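Local coordinates for protein leucine aminopeptidase (Parabacteroides distasonis, PDB 3TC8) that probably acts as a zinc-dependent exopeptidase of the M28 family, removing amino-terminal residues from peptides, although a glutaminyl cyclase activity is also conceivable, at residues G87-E92 / I151-F156; K95-F100 / A193-L198; P189-E194 / R258-I263. One frame throughout, in Å; residues are numbered along the deposited sequence. Where two conformers were deposited one is given.

Contact 1: residues G87-E92 / I151-F156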
loop_
_atom_site.group_PDB
_atom_site.type_symbol
_atom_site.label_atom_id
_atom_site.label_comp_id
_atom_site.label_asym_id
_atom_site.label_seq_id
_atom_site.Cartn_x
_atom_site.Cartn_y
_atom_site.Cartn_z
ATOM N N GLY A 87 4.067 4.420 11.645
ATOM C CA GLY A 87 5.245 5.226 11.967
ATOM C C GLY A 87 4.963 6.667 11.743
ATOM O O GLY A 87 4.672 7.105 10.642
ATOM N N SER A 88 5.078 7.455 12.793
ATOM C CA SER A 88 4.734 8.881 12.727
ATOM C C SER A 88 5.991 9.738 12.868
ATOM O O SER A 88 6.765 9.604 13.847
ATOM C CB SER A 88 3.754 9.268 13.832
ATOM O OG SER A 88 2.568 8.499 13.745
ATOM N N PHE A 89 6.177 10.634 11.918
ATOM C CA PHE A 89 7.261 11.600 11.959
ATOM C C PHE A 89 6.669 12.964 12.289
ATOM O O PHE A 89 5.544 13.303 11.905
ATOM C CB PHE A 89 7.940 11.642 10.618
ATOM C CG PHE A 89 8.641 10.382 10.240
ATOM C CD1 PHE A 89 9.958 10.153 10.618
ATOM C CD2 PHE A 89 8.040 9.462 9.403
ATOM C CE1 PHE A 89 10.634 9.049 10.189
ATOM C CE2 PHE A 89 8.726 8.368 8.992
ATOM C CZ PHE A 89 10.029 8.142 9.393
ATOM N N ASP A 90 7.456 13.785 13.017
ATOM C CA ASP A 90 7.028 15.125 13.559
ATOM C C ASP A 90 5.653 14.956 14.216
ATOM O O ASP A 90 4.669 15.588 13.788
ATOM C CB ASP A 90 7.000 16.156 12.408
ATOM C CG ASP A 90 6.863 17.612 12.860
ATOM O OD1 ASP A 90 6.877 17.877 14.071
ATOM O OD2 ASP A 90 6.711 18.463 11.937
ATOM N N PRO A 91 5.575 14.068 15.227
ATOM C CA PRO A 91 4.260 13.615 15.679
ATOM C C PRO A 91 3.339 14.655 16.290
ATOM O O PRO A 91 2.126 14.441 16.308
ATOM C CB PRO A 91 4.573 12.491 16.683
ATOM C CG PRO A 91 5.999 12.558 16.973
ATOM C CD PRO A 91 6.669 13.307 15.857
ATOM N N GLU A 92 3.881 15.786 16.710
ATOM C CA GLU A 92 3.034 16.819 17.299
ATOM C C GLU A 92 2.488 17.821 16.267
ATOM O O GLU A 92 1.640 18.669 16.617
ATOM C CB GLU A 92 3.782 17.528 18.447
ATOM C CG GLU A 92 4.309 16.591 19.561
ATOM C CD GLU A 92 3.236 15.669 20.164
ATOM O OE1 GLU A 92 2.078 16.116 20.361
ATOM O OE2 GLU A 92 3.557 14.484 20.458
ATOM N N ILE A 151 4.205 13.391 8.852
ATOM C CA ILE A 151 3.925 12.264 7.975
ATOM C C ILE A 151 3.650 11.062 8.814
ATOM O O ILE A 151 4.422 10.721 9.725
ATOM C CB ILE A 151 5.139 11.922 7.061
ATOM C CG1 ILE A 151 5.557 13.144 6.206
ATOM C CG2 ILE A 151 4.798 10.730 6.189
ATOM C CD1 ILE A 151 4.575 13.611 5.159
ATOM N N ASP A 152 2.555 10.367 8.521
ATOM C CA ASP A 152 2.276 9.057 9.111
ATOM C C ASP A 152 2.382 8.020 8.002
ATOM O O ASP A 152 1.745 8.163 6.978
ATOM C CB ASP A 152 0.893 9.032 9.749
ATOM C CG ASP A 152 0.760 10.129 10.772
ATOM O OD1 ASP A 152 1.489 10.051 11.785
ATOM O OD2 ASP A 152 -0.026 11.087 10.517
ATOM N N ILE A 153 3.218 7.028 8.242
ATOM C CA ILE A 153 3.371 5.867 7.364
ATOM C C ILE A 153 2.545 4.762 8.017
ATOM O O ILE A 153 2.856 4.408 9.170
ATOM C CB ILE A 153 4.828 5.437 7.257
ATOM C CG1 ILE A 153 5.791 6.555 6.839
ATOM C CG2 ILE A 153 4.956 4.184 6.443
ATOM C CD1 ILE A 153 5.619 7.004 5.439
ATOM N N ILE A 154 1.604 4.200 7.315
ATOM C CA ILE A 154 0.819 3.081 7.862
ATOM C C ILE A 154 0.866 1.880 6.927
ATOM O O ILE A 154 0.557 1.975 5.764
ATOM C CB ILE A 154 -0.641 3.414 8.225
ATOM C CG1 ILE A 154 -0.665 4.626 9.162
ATOM C CG2 ILE A 154 -1.293 2.164 8.831
ATOM C CD1 ILE A 154 -2.064 4.983 9.724
ATOM N N PHE A 155 1.290 0.752 7.537
ATOM C CA PHE A 155 1.195 -0.541 6.900
ATOM C C PHE A 155 -0.037 -1.256 7.496
ATOM O O PHE A 155 -0.027 -1.657 8.650
ATOM C CB PHE A 155 2.462 -1.349 7.095
ATOM C CG PHE A 155 3.741 -0.626 6.689
ATOM C CD1 PHE A 155 3.792 0.210 5.592
ATOM C CD2 PHE A 155 4.883 -0.831 7.435
ATOM C CE1 PHE A 155 4.995 0.837 5.269
ATOM C CE2 PHE A 155 6.105 -0.217 7.079
ATOM C CZ PHE A 155 6.111 0.620 5.979
ATOM N N PHE A 156 -1.069 -1.364 6.670
ATOM C CA PHE A 156 -2.328 -1.998 7.078
ATOM C C PHE A 156 -2.277 -3.501 6.807
ATOM O O PHE A 156 -1.801 -3.955 5.792
ATOM C CB PHE A 156 -3.502 -1.367 6.331
ATOM C CG PHE A 156 -3.837 0.016 6.797
ATOM C CD1 PHE A 156 -4.372 0.235 8.034
ATOM C CD2 PHE A 156 -3.675 1.119 5.957
ATOM C CE1 PHE A 156 -4.712 1.486 8.453
ATOM C CE2 PHE A 156 -4.028 2.388 6.410
ATOM C CZ PHE A 156 -4.578 2.564 7.634
#
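G87 and I153 exchange two backbone hydrogen bonds, and this reciprocal ring fixes the register of an antiparallel pair whose strand axes run 171° apart. G87 N to I153 O and I153 N to G87 O both measure 2.8 Å. One pair further on, F89 N gives an almost straight bond to I151 O, while the return bond, I151 N to F89 O at 3.3 Å, is weak: the ladder frays where the chain leaves the strand for the turn at D90. Between the two hydrogen-bonded pairs, S88 and D152 form the non-hydrogen-bonded pair, and here CA-H...O contacts run from D152 CA to G87 O and from S88 CA to I151 O.

The polar side-chain contact lies at this central pair. In the conformer described, S88 OG donates to D152 OD1 at 2.7 Å, meeting the oxygen on its anti side, 19° out of the carboxylate plane. The other oxygen, D152 OD2, is held by R96 and by the hydroxyl of Y191, so the buried carboxylate is fixed at both ends.

Apolar contact belongs to the face that carries F89, I151 and I153. The F89 ring turns its edge to I153, with CE2 4.1 Å from I153 CG1, and F89 CD2 comes to 4.5 Å from I151 CB.

Helix 125-144 covers this apolar face, I142 touching both F89 and I151. Strand 150-156 is bordered on its other edge by strand 96-102, and S88 bonds through its backbone to K64 of strand 64-73, at one edge of the sheet.

Contact 2: residues K95-F100 / A193-L198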
loop_
_atom_site.group_PDB
_atom_site.type_symbol
_atom_site.label_atom_id
_atom_site.label_comp_id
_atom_site.label_asym_id
_atom_site.label_seq_id
_atom_site.Cartn_x
_atom_site.Cartn_y
_atom_site.Cartn_z
ATOM N N LYS A 95 -0.618 19.489 11.164
ATOM C CA LYS A 95 -0.726 19.348 9.716
ATOM C C LYS A 95 0.039 18.105 9.304
ATOM O O LYS A 95 1.247 17.975 9.549
ATOM C CB LYS A 95 -0.207 20.586 8.990
ATOM C CG LYS A 95 -0.841 21.877 9.482
ATOM C CD LYS A 95 -0.670 23.006 8.485
ATOM C CE LYS A 95 -0.723 24.380 9.151
ATOM N NZ LYS A 95 0.601 24.697 9.800
ATOM N N ARG A 96 -0.703 17.161 8.737
ATOM C CA ARG A 96 -0.191 15.816 8.474
ATOM C C ARG A 96 -0.624 15.297 7.130
ATOM O O ARG A 96 -1.643 15.721 6.583
ATOM C CB ARG A 96 -0.674 14.859 9.551
ATOM C CG ARG A 96 -0.494 15.422 10.932
ATOM C CD ARG A 96 -0.563 14.376 12.025
ATOM N NE ARG A 96 0.522 13.392 11.965
ATOM C CZ ARG A 96 1.772 13.655 12.297
ATOM N NH1 ARG A 96 2.123 14.834 12.834
ATOM N NH2 ARG A 96 2.697 12.703 12.179
ATOM N N VAL A 97 0.198 14.393 6.583
ATOM C CA VAL A 97 -0.132 13.615 5.419
ATOM C C VAL A 97 0.006 12.146 5.770
ATOM O O VAL A 97 0.955 11.748 6.430
ATOM C CB VAL A 97 0.765 13.971 4.229
ATOM C CG1 VAL A 97 0.591 12.996 3.081
ATOM C CG2 VAL A 97 0.451 15.406 3.786
ATOM N N LEU A 98 -0.973 11.341 5.362
ATOM C CA LEU A 98 -1.017 9.912 5.538
ATOM C C LEU A 98 -0.548 9.196 4.279
ATOM O O LEU A 98 -1.135 9.393 3.233
ATOM C CB LEU A 98 -2.443 9.520 5.888
ATOM C CG LEU A 98 -2.721 8.011 5.993
ATOM C CD1 LEU A 98 -1.938 7.358 7.062
ATOM C CD2 LEU A 98 -4.237 7.760 6.128
ATOM N N LEU A 99 0.453 8.336 4.441
ATOM C CA LEU A 99 0.957 7.494 3.324
ATOM C C LEU A 99 0.800 6.052 3.791
ATOM O O LEU A 99 1.223 5.696 4.877
ATOM C CB LEU A 99 2.437 7.794 3.055
ATOM C CG LEU A 99 2.777 9.234 2.729
ATOM C CD1 LEU A 99 4.314 9.369 2.525
ATOM C CD2 LEU A 99 2.045 9.763 1.520
ATOM N N PHE A 100 0.207 5.212 2.922
ATOM C CA PHE A 100 -0.197 3.875 3.403
ATOM C C PHE A 100 -0.127 2.845 2.336
ATOM O O PHE A 100 -0.062 3.125 1.151
ATOM C CB PHE A 100 -1.553 3.922 4.139
ATOM C CG PHE A 100 -2.744 4.435 3.364
ATOM C CD1 PHE A 100 -2.889 5.770 3.030
ATOM C CD2 PHE A 100 -3.790 3.588 3.061
ATOM C CE1 PHE A 100 -4.016 6.268 2.437
ATOM C CE2 PHE A 100 -4.937 4.094 2.446
ATOM C CZ PHE A 100 -5.066 5.400 2.153
ATOM N N ALA A 193 -5.722 13.847 8.799
ATOM C CA ALA A 193 -4.625 14.311 7.958
ATOM C C ALA A 193 -5.239 15.143 6.849
ATOM O O ALA A 193 -6.416 15.019 6.540
ATOM C CB ALA A 193 -3.835 13.106 7.385
ATOM N N GLU A 194 -4.419 15.942 6.174
ATOM C CA GLU A 194 -4.888 16.775 5.097
ATOM C C GLU A 194 -5.340 15.915 3.921
ATOM O O GLU A 194 -6.341 16.219 3.283
ATOM C CB GLU A 194 -3.778 17.728 4.649
ATOM C CG GLU A 194 -3.262 18.680 5.750
ATOM C CD GLU A 194 -4.325 19.584 6.314
ATOM O OE1 GLU A 194 -4.850 20.361 5.497
ATOM O OE2 GLU A 194 -4.634 19.517 7.552
ATOM N N TYR A 195 -4.572 14.877 3.629
ATOM C CA TYR A 195 -4.896 13.930 2.560
ATOM C C TYR A 195 -4.102 12.667 2.816
ATOM O O TYR A 195 -3.196 12.635 3.631
ATOM C CB TYR A 195 -4.613 14.499 1.146
ATOM C CG TYR A 195 -3.160 14.832 0.865
ATOM C CD1 TYR A 195 -2.294 13.866 0.366
ATOM C CD2 TYR A 195 -2.647 16.103 1.045
ATOM C CE1 TYR A 195 -0.985 14.131 0.102
ATOM C CE2 TYR A 195 -1.314 16.384 0.798
ATOM C CZ TYR A 195 -0.463 15.380 0.325
ATOM O OH TYR A 195 0.850 15.596 0.047
ATOM N N GLY A 196 -4.500 11.630 2.096
ATOM C CA GLY A 196 -3.835 10.344 2.120
ATOM C C GLY A 196 -3.450 9.862 0.720
ATOM O O GLY A 196 -4.141 10.133 -0.258
ATOM N N ILE A 197 -2.327 9.135 0.651
ATOM C CA ILE A 197 -1.893 8.475 -0.571
ATOM C C ILE A 197 -1.631 7.006 -0.247
ATOM O O ILE A 197 -0.784 6.694 0.601
ATOM C CB ILE A 197 -0.630 9.073 -1.201
ATOM C CG1 ILE A 197 -0.848 10.571 -1.536
ATOM C CG2 ILE A 197 -0.232 8.290 -2.433
ATOM C CD1 ILE A 197 0.461 11.245 -1.975
ATOM N N LEU A 198 -2.374 6.114 -0.894
ATOM C CA LEU A 198 -2.178 4.676 -0.868
ATOM C C LEU A 198 -1.321 4.261 -2.054
ATOM O O LEU A 198 -1.594 4.654 -3.172
ATOM C CB LEU A 198 -3.545 3.999 -0.951
ATOM C CG LEU A 198 -3.572 2.483 -1.168
ATOM C CD1 LEU A 198 -2.858 1.721 -0.056
ATOM C CD2 LEU A 198 -4.998 2.004 -1.281
HETATM O O HOH W 1 -3.611 17.409 9.163
#
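R96 O accepts the shortest direct hydrogen bond between 95-100 and 193-198, from E194 N at 2.8 Å. The same oxygen lies against the A193 methyl, with CB 3.5 Å away, while a water that accepts from R96 N and donates to E194 OE2 ties the exposed carboxylate to the strand's start. From there the backbones zip together: L98 N bonds to Y195 O, I197 N to L98 O at 2.9 Å, and F100 N to I197 O. Such staggered bonds mark parallel neighbours, here strands 96-102 and 195-200 in the six-stranded mixed sheet of an alpha/beta zinc exopeptidase, 195-200 lying one strand in from the edge strand 262-266.

On the face with V97, L99 and I197, V97 CG2 lies over one face of the Y195 ring, a CH-pi contact 3.9 Å from its centroid, and V97 CG1 comes to 3.6 Å from Y195 CE1. L99 and I197 run side by side, L99 CD2 reaching I197 CB. On the other face F100 takes a chi1 of 59°, its CG between backbone N and carbonyl carbon, which folds the ring back across the neighbouring strand. L198 CB sits over that ring, 3.8 Å from the centroid, and the ring's edge faces the G196 backbone. Helix 292-308 packs on L99 and Y195; helix 250-258 packs on L98 and F100.

Contact 3: residues P189-E194 / R258-I263; sequences PNYTAE and RNIPSI
I260, R258 and Y191 carry most of this interface between the loop before strand 195-200 and the turn that follows helix 250-258. The I260 side chain points at the loop and spends its tip there: CD1 lies 3.7 Å from Y191 CE2 and equally far from A193 N, a buried amide with no hydrogen-bonding partner. I260 and Y191 cross at about a right angle, and I260 CG2 packs 3.7 Å from A193 O.

In the conformer described, R258 folds back on itself, bent at chi2 (-93°) and chi3 (85°), which brings its guanidinium over to the loop. NH1 donates to Y191 O at 3.0 Å, with that oxygen only 2° out of the guanidinium plane, and also to a water that accepts a hydrogen bond from N190 ND2. NE is taken by A183 O, so the group is held from two directions. R258 CD meets the Y191 ring at its edge.

Water fills out the seam: one molecule lies 2.6 Å from T192 OG1 and 3.0 Å from R258 O. N259, with positive phi, is the first residue beyond the helix, and P261 CD rests 3.8 Å from E194 O. The arrangement is that of two loops meeting at the edge of an alpha/beta sheet, each leading into one of its adjacent parallel strands.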
loop_
_atom_site.group_PDB
_atom_site.type_symbol
_atom_site.label_atom_id
_atom_site.label_comp_id
_atom_site.label_asym_id
_atom_site.label_seq_id
_atom_site.Cartn_x
_atom_site.Cartn_y
_atom_site.Cartn_z
ATOM N N PRO A 189 -6.530 9.535 19.095
ATOM C CA PRO A 189 -7.942 9.900 19.034
ATOM C C PRO A 189 -8.273 10.918 17.953
ATOM O O PRO A 189 -7.506 11.871 17.756
ATOM C CB PRO A 189 -8.185 10.532 20.425
ATOM C CG PRO A 189 -7.168 9.964 21.307
ATOM C CD PRO A 189 -5.967 9.679 20.443
ATOM N N ASN A 190 -9.323 10.662 17.200
ATOM C CA ASN A 190 -9.808 11.558 16.166
ATOM C C ASN A 190 -8.721 11.902 15.162
ATOM O O ASN A 190 -8.665 13.021 14.633
ATOM C CB ASN A 190 -10.438 12.806 16.738
ATOM C CG ASN A 190 -11.616 12.500 17.622
ATOM O OD1 ASN A 190 -11.611 12.871 18.766
ATOM N ND2 ASN A 190 -12.533 11.682 17.129
ATOM N N TYR A 191 -7.903 10.917 14.817
ATOM C CA TYR A 191 -6.830 11.105 13.877
ATOM C C TYR A 191 -7.370 11.744 12.613
ATOM O O TYR A 191 -8.343 11.260 12.042
ATOM C CB TYR A 191 -6.168 9.767 13.542
ATOM C CG TYR A 191 -5.117 9.916 12.466
ATOM C CD1 TYR A 191 -3.861 10.388 12.754
ATOM C CD2 TYR A 191 -5.406 9.675 11.124
ATOM C CE1 TYR A 191 -2.919 10.603 11.737
ATOM C CE2 TYR A 191 -4.481 9.840 10.148
ATOM C CZ TYR A 191 -3.233 10.337 10.438
ATOM O OH TYR A 191 -2.347 10.520 9.420
ATOM N N THR A 192 -6.620 12.707 12.097
ATOM C CA THR A 192 -6.904 13.303 10.806
ATOM C C THR A 192 -5.590 13.610 10.080
ATOM O O THR A 192 -4.526 13.656 10.680
ATOM C CB THR A 192 -7.785 14.553 10.941
ATOM O OG1 THR A 192 -8.297 14.876 9.655
ATOM C CG2 THR A 192 -7.042 15.707 11.531
ATOM N N ALA A 193 -5.722 13.847 8.799
ATOM C CA ALA A 193 -4.625 14.311 7.958
ATOM C C ALA A 193 -5.239 15.143 6.849
ATOM O O ALA A 193 -6.416 15.019 6.540
ATOM C CB ALA A 193 -3.835 13.106 7.385
ATOM N N GLU A 194 -4.419 15.942 6.174
ATOM C CA GLU A 194 -4.888 16.775 5.097
ATOM C C GLU A 194 -5.340 15.915 3.921
ATOM O O GLU A 194 -6.341 16.219 3.283
ATOM C CB GLU A 194 -3.778 17.728 4.649
ATOM C CG GLU A 194 -3.262 18.680 5.750
ATOM C CD GLU A 194 -4.325 19.584 6.314
ATOM O OE1 GLU A 194 -4.850 20.361 5.497
ATOM O OE2 GLU A 194 -4.634 19.517 7.552
ATOM N N ARG A 258 -12.523 7.871 8.309
ATOM C CA ARG A 258 -11.787 9.037 8.907
ATOM C C ARG A 258 -12.032 10.309 8.186
ATOM O O ARG A 258 -11.547 11.361 8.615
ATOM C CB ARG A 258 -10.256 8.920 8.925
ATOM C CG ARG A 258 -9.671 7.725 9.584
ATOM C CD ARG A 258 -9.297 7.895 11.057
ATOM N NE ARG A 258 -10.496 7.640 11.831
ATOM C CZ ARG A 258 -11.135 8.479 12.617
ATOM N NH1 ARG A 258 -10.708 9.707 12.883
ATOM N NH2 ARG A 258 -12.216 8.026 13.196
ATOM N N ASN A 259 -12.750 10.272 7.049
ATOM C CA ASN A 259 -13.031 11.481 6.279
ATOM C C ASN A 259 -11.745 12.183 5.864
ATOM O O ASN A 259 -11.661 13.397 5.874
ATOM C CB ASN A 259 -13.942 12.451 7.059
ATOM C CG ASN A 259 -14.614 13.458 6.164
ATOM O OD1 ASN A 259 -14.996 13.144 5.032
ATOM N ND2 ASN A 259 -14.752 14.689 6.659
ATOM N N ILE A 260 -10.732 11.399 5.493
ATOM C CA ILE A 260 -9.475 11.921 4.941
ATOM C C ILE A 260 -9.517 11.688 3.442
ATOM O O ILE A 260 -9.546 10.531 3.015
ATOM C CB ILE A 260 -8.237 11.248 5.557
ATOM C CG1 ILE A 260 -8.170 11.498 7.076
ATOM C CG2 ILE A 260 -6.973 11.742 4.827
ATOM C CD1 ILE A 260 -7.154 10.604 7.768
ATOM N N PRO A 261 -9.543 12.782 2.633
ATOM C CA PRO A 261 -9.508 12.610 1.177
ATOM C C PRO A 261 -8.246 11.836 0.777
ATOM O O PRO A 261 -7.154 12.300 1.069
ATOM C CB PRO A 261 -9.503 14.047 0.623
ATOM C CG PRO A 261 -10.081 14.880 1.761
ATOM C CD PRO A 261 -9.565 14.207 3.016
ATOM N N SER A 262 -8.431 10.718 0.084
ATOM C CA SER A 262 -7.316 9.792 -0.170
ATOM C C SER A 262 -7.378 9.272 -1.578
ATOM O O SER A 262 -8.465 9.096 -2.163
ATOM C CB SER A 262 -7.317 8.650 0.828
ATOM O OG SER A 262 -7.220 9.074 2.151
ATOM N N ILE A 263 -6.204 9.006 -2.132
ATOM C CA ILE A 263 -6.071 8.471 -3.462
ATOM C C ILE A 263 -5.322 7.139 -3.436
ATOM O O ILE A 263 -4.598 6.818 -2.477
ATOM C CB ILE A 263 -5.347 9.470 -4.384
ATOM C CG1 ILE A 263 -3.838 9.558 -4.117
ATOM C CG2 ILE A 263 -6.024 10.859 -4.317
ATOM C CD1 ILE A 263 -3.068 10.275 -5.227
HETATM O O HOH W 2 -13.259 10.770 14.557
HETATM O O HOH W 3 -10.619 12.821 10.622
HETATM O O HOH W 4 -10.661 14.186 8.769
HETATM O O HOH W 5 -9.065 15.660 6.350
#

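How the contacts relate
The three contacts step across one mixed sheet. Contact 1 joins strands 79-89 and 150-156, contact 2 joins 96-102 and 195-200, and contact 3 brings together the approaches to 195-200 and 262-266. Contacts 2 and 3 share A193 and E194, and their centres lie about 7 Å apart; G196 N meets P261 O at 2.9 Å and L198 N meets I263 O at 2.8 Å. D152 of contact 1 is the common node: its OD2 lies 2.8 Å from R96 NE of contact 2, a salt bridge, and 2.6 Å from Y191 OH of contact 3. Contacts 1 and 3 lie away from the zinc site, whereas the L198 side chain is about 11 Å from the bound zinc.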